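Local coordinates for protein LipS lipolytic enzyme (Unidentified, PDB 4FBL) that is a thermostable lipolytic enzyme of the alpha/beta-hydrolase fold that probably hydrolyses the ester bonds of lipids and related esters, at residues A82-T87 with V109-W114. Numbering follows the deposited sequence.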
ATOM      1  N   ALA C  82     -21.682 -14.492  -8.659  1.00 19.39           N
ATOM      2  CA  ALA C  82     -20.297 -15.075  -8.612  1.00 18.57           C
ATOM      3  C   ALA C  82     -19.715 -14.732  -7.245  1.00 18.81           C
ATOM      4  O   ALA C  82     -19.514 -13.524  -6.943  1.00 16.85           O
ATOM      5  CB  ALA C  82     -19.389 -14.496  -9.730  1.00 20.12           C
ATOM      6  N   THR C  83     -19.395 -15.783  -6.450  1.00 18.15           N
ATOM      7  CA  THR C  83     -18.788 -15.648  -5.162  1.00 18.14           C
ATOM      8  C   THR C  83     -17.486 -16.440  -5.270  1.00 18.81           C
ATOM      9  O   THR C  83     -17.468 -17.609  -4.948  1.00 20.17           O
ATOM     10  CB  THR C  83     -19.642 -16.263  -4.046  1.00 19.74           C
ATOM     11  OG1 THR C  83     -20.931 -15.689  -4.194  1.00 22.30           O
ATOM     12  CG2 THR C  83     -19.087 -15.858  -2.639  1.00 16.89           C
ATOM     13  N   PRO C  84     -16.392 -15.811  -5.726  1.00 17.71           N
ATOM     14  CA  PRO C  84     -15.153 -16.582  -5.985  1.00 17.87           C
ATOM     15  C   PRO C  84     -14.394 -16.985  -4.741  1.00 17.38           C
ATOM     16  O   PRO C  84     -14.467 -16.300  -3.724  1.00 18.37           O
ATOM     17  CB  PRO C  84     -14.247 -15.572  -6.769  1.00 18.88           C
ATOM     18  CG  PRO C  84     -14.814 -14.189  -6.387  1.00 20.39           C
ATOM     19  CD  PRO C  84     -16.322 -14.426  -6.210  1.00 16.88           C
ATOM     20  N   ARG C  85     -13.551 -18.004  -4.904  1.00 18.44           N
ATOM     21  CA  ARG C  85     -12.643 -18.432  -3.856  1.00 19.71           C
ATOM     22  C   ARG C  85     -11.309 -17.726  -4.237  1.00 20.10           C
ATOM     23  O   ARG C  85     -10.710 -18.041  -5.269  1.00 17.90           O
ATOM     24  CB  ARG C  85     -12.455 -19.968  -3.857  1.00 19.79           C
ATOM     25  CG  ARG C  85     -11.584 -20.429  -2.662  1.00 21.96           C
ATOM     26  CD  ARG C  85     -11.416 -22.014  -2.680  1.00 20.18           C
ATOM     27  NE  ARG C  85     -10.945 -22.464  -3.992  1.00 25.57           N
ATOM     28  CZ  ARG C  85      -9.689 -22.418  -4.407  1.00 26.41           C
ATOM     29  NH1 ARG C  85      -8.709 -21.858  -3.679  1.00 27.54           N
ATOM     30  NH2 ARG C  85      -9.429 -22.924  -5.574  1.00 27.45           N
ATOM     31  N   LEU C  86     -10.844 -16.786  -3.407  1.00 18.38           N
ATOM     32  CA  LEU C  86      -9.555 -16.114  -3.814  1.00 18.74           C
ATOM     33  C   LEU C  86      -8.379 -17.090  -3.853  1.00 19.39           C
ATOM     34  O   LEU C  86      -8.362 -18.081  -3.125  1.00 20.19           O
ATOM     35  CB  LEU C  86      -9.226 -14.950  -2.910  1.00 17.48           C
ATOM     36  CG  LEU C  86     -10.328 -13.902  -2.939  1.00 20.18           C
ATOM     37  CD1 LEU C  86     -10.059 -12.720  -1.927  1.00 19.77           C
ATOM     38  CD2 LEU C  86     -10.645 -13.392  -4.398  1.00 18.51           C
ATOM     39  N   THR C  87      -7.409 -16.832  -4.725  1.00 19.92           N
ATOM     40  CA  THR C  87      -6.187 -17.617  -4.810  1.00 19.88           C
ATOM     41  C   THR C  87      -5.551 -17.855  -3.428  1.00 20.19           C
ATOM     42  O   THR C  87      -5.409 -16.916  -2.623  1.00 19.41           O
ATOM     43  CB  THR C  87      -5.163 -16.852  -5.720  1.00 21.66           C
ATOM     44  OG1 THR C  87      -5.837 -16.533  -6.969  1.00 20.63           O
ATOM     45  CG2 THR C  87      -3.816 -17.725  -5.965  1.00 17.13           C
ATOM     46  N   VAL C 109     -11.210  -9.664 -11.587  1.00 19.26           N
ATOM     47  CA  VAL C 109     -11.327  -9.468 -13.011  1.00 20.00           C
ATOM     48  C   VAL C 109     -11.961 -10.694 -13.697  1.00 20.66           C
ATOM     49  O   VAL C 109     -12.876 -10.527 -14.444  1.00 21.56           O
ATOM     50  CB  VAL C 109      -9.951  -9.119 -13.647  1.00 18.58           C
ATOM     51  CG1 VAL C 109     -10.125  -9.035 -15.143  1.00 20.39           C
ATOM     52  CG2 VAL C 109      -9.564  -7.697 -13.174  1.00 16.99           C
ATOM     53  N   ALA C 110     -11.507 -11.917 -13.427  1.00 21.49           N
ATOM     54  CA  ALA C 110     -12.137 -13.095 -14.041  1.00 21.41           C
ATOM     55  C   ALA C 110     -13.607 -13.280 -13.586  1.00 21.14           C
ATOM     56  O   ALA C 110     -14.428 -13.753 -14.376  1.00 21.85           O
ATOM     57  CB  ALA C 110     -11.355 -14.402 -13.686  1.00 22.21           C
ATOM     58  N   ALA C 111     -13.940 -12.993 -12.338  1.00 17.40           N
ATOM     59  CA  ALA C 111     -15.371 -13.095 -11.896  1.00 19.22           C
ATOM     60  C   ALA C 111     -16.220 -12.027 -12.640  1.00 20.82           C
ATOM     61  O   ALA C 111     -17.421 -12.231 -13.015  1.00 20.67           O
ATOM     62  CB  ALA C 111     -15.485 -12.904 -10.307  1.00 16.93           C
ATOM     63  N   MET C 112     -15.612 -10.863 -12.852  1.00 21.29           N
ATOM     64  CA  MET C 112     -16.293  -9.764 -13.614  1.00 21.33           C
ATOM     65  C   MET C 112     -16.482 -10.243 -15.031  1.00 22.69           C
ATOM     66  O   MET C 112     -17.524 -10.020 -15.601  1.00 22.97           O
ATOM     67  CB  MET C 112     -15.438  -8.497 -13.746  1.00 21.31           C
ATOM     68  CG  MET C 112     -15.520  -7.639 -12.518  1.00 19.37           C
ATOM     69  SD  MET C 112     -14.413  -6.212 -12.589  1.00 26.96           S
ATOM     70  CE  MET C 112     -15.102  -5.385 -14.063  1.00 17.38           C
ATOM     71  N   ARG C 113     -15.487 -10.909 -15.615  1.00 23.20           N
ATOM     72  CA  ARG C 113     -15.659 -11.400 -16.992  1.00 25.15           C
ATOM     73  C   ARG C 113     -16.740 -12.491 -17.076  1.00 25.14           C
ATOM     74  O   ARG C 113     -17.484 -12.540 -18.050  1.00 25.29           O
ATOM     75  CB  ARG C 113     -14.323 -11.867 -17.572  1.00 25.73           C
ATOM     76  CG  ARG C 113     -13.404 -10.610 -17.724  1.00 31.62           C
ATOM     77  CD  ARG C 113     -11.965 -10.925 -18.103  1.00 37.94           C
ATOM     78  NE  ARG C 113     -11.245  -9.709 -18.487  1.00 44.45           N
ATOM     79  CZ  ARG C 113      -9.921  -9.612 -18.638  1.00 44.52           C
ATOM     80  NH1 ARG C 113      -9.139 -10.671 -18.397  1.00 46.04           N
ATOM     81  NH2 ARG C 113      -9.374  -8.444 -19.002  1.00 42.93           N
ATOM     82  N   TRP C 114     -16.837 -13.338 -16.058  1.00 23.83           N
ATOM     83  CA  TRP C 114     -17.816 -14.443 -16.029  1.00 23.63           C
ATOM     84  C   TRP C 114     -19.239 -13.850 -15.951  1.00 24.43           C
ATOM     85  O   TRP C 114     -20.166 -14.326 -16.659  1.00 24.05           O
ATOM     86  CB  TRP C 114     -17.513 -15.366 -14.842  1.00 22.49           C
ATOM     87  CG  TRP C 114     -18.431 -16.538 -14.670  1.00 23.95           C
ATOM     88  CD1 TRP C 114     -18.233 -17.807 -15.140  1.00 24.42           C
ATOM     89  CD2 TRP C 114     -19.697 -16.571 -13.939  1.00 26.06           C
ATOM     90  NE1 TRP C 114     -19.297 -18.629 -14.751  1.00 25.46           N
ATOM     91  CE2 TRP C 114     -20.208 -17.899 -14.031  1.00 24.35           C
ATOM     92  CE3 TRP C 114     -20.464 -15.591 -13.240  1.00 23.99           C
ATOM     93  CZ2 TRP C 114     -21.424 -18.298 -13.400  1.00 24.68           C
ATOM     94  CZ3 TRP C 114     -21.706 -15.967 -12.641  1.00 23.96           C
ATOM     95  CH2 TRP C 114     -22.179 -17.317 -12.733  1.00 22.95           C
TER
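Ala82 and Pro84, two residues apart along the chain, both turn their side chains to helix 101-118 and both meet the methyl of Ala111, which faces the two of them from the helix side. CB of Ala111 lies 4.2 Å from CG at the apex of the Pro84 ring and 4.3 Å from CB of Ala82. One turn further along the helix, Trp114 extends the contact beyond Ala82. Its CG stands anti to the backbone N (chi1 180°), which carries the indole out toward the strand and brings the CE3-CZ3 side of the six-membered ring to the Ala82 methyl. CE3 is 3.8 Å from CB of Ala82 and CZ3 is 4.0 Å from the same carbon, an oblique approach to the ring. No hydrogen bond links the two segments; the contact is wholly apolar, and the small alanine side chains let the backbones come within 6.2 Å, measured between CA of Ala82 and CA of Ala111. Tyr46 meets the Trp114 ring edge-to-face, and Arg118 adds a cation-pi contact to the same indole. The arrangement is the helix-on-sheet packing of an alpha/beta hydrolase: helix 101-118 lies against strand 80-83, which runs between the antiparallel strand 45-47 and the parallel strand 52-57, whose Leu55 touches both Pro84 and Ala111.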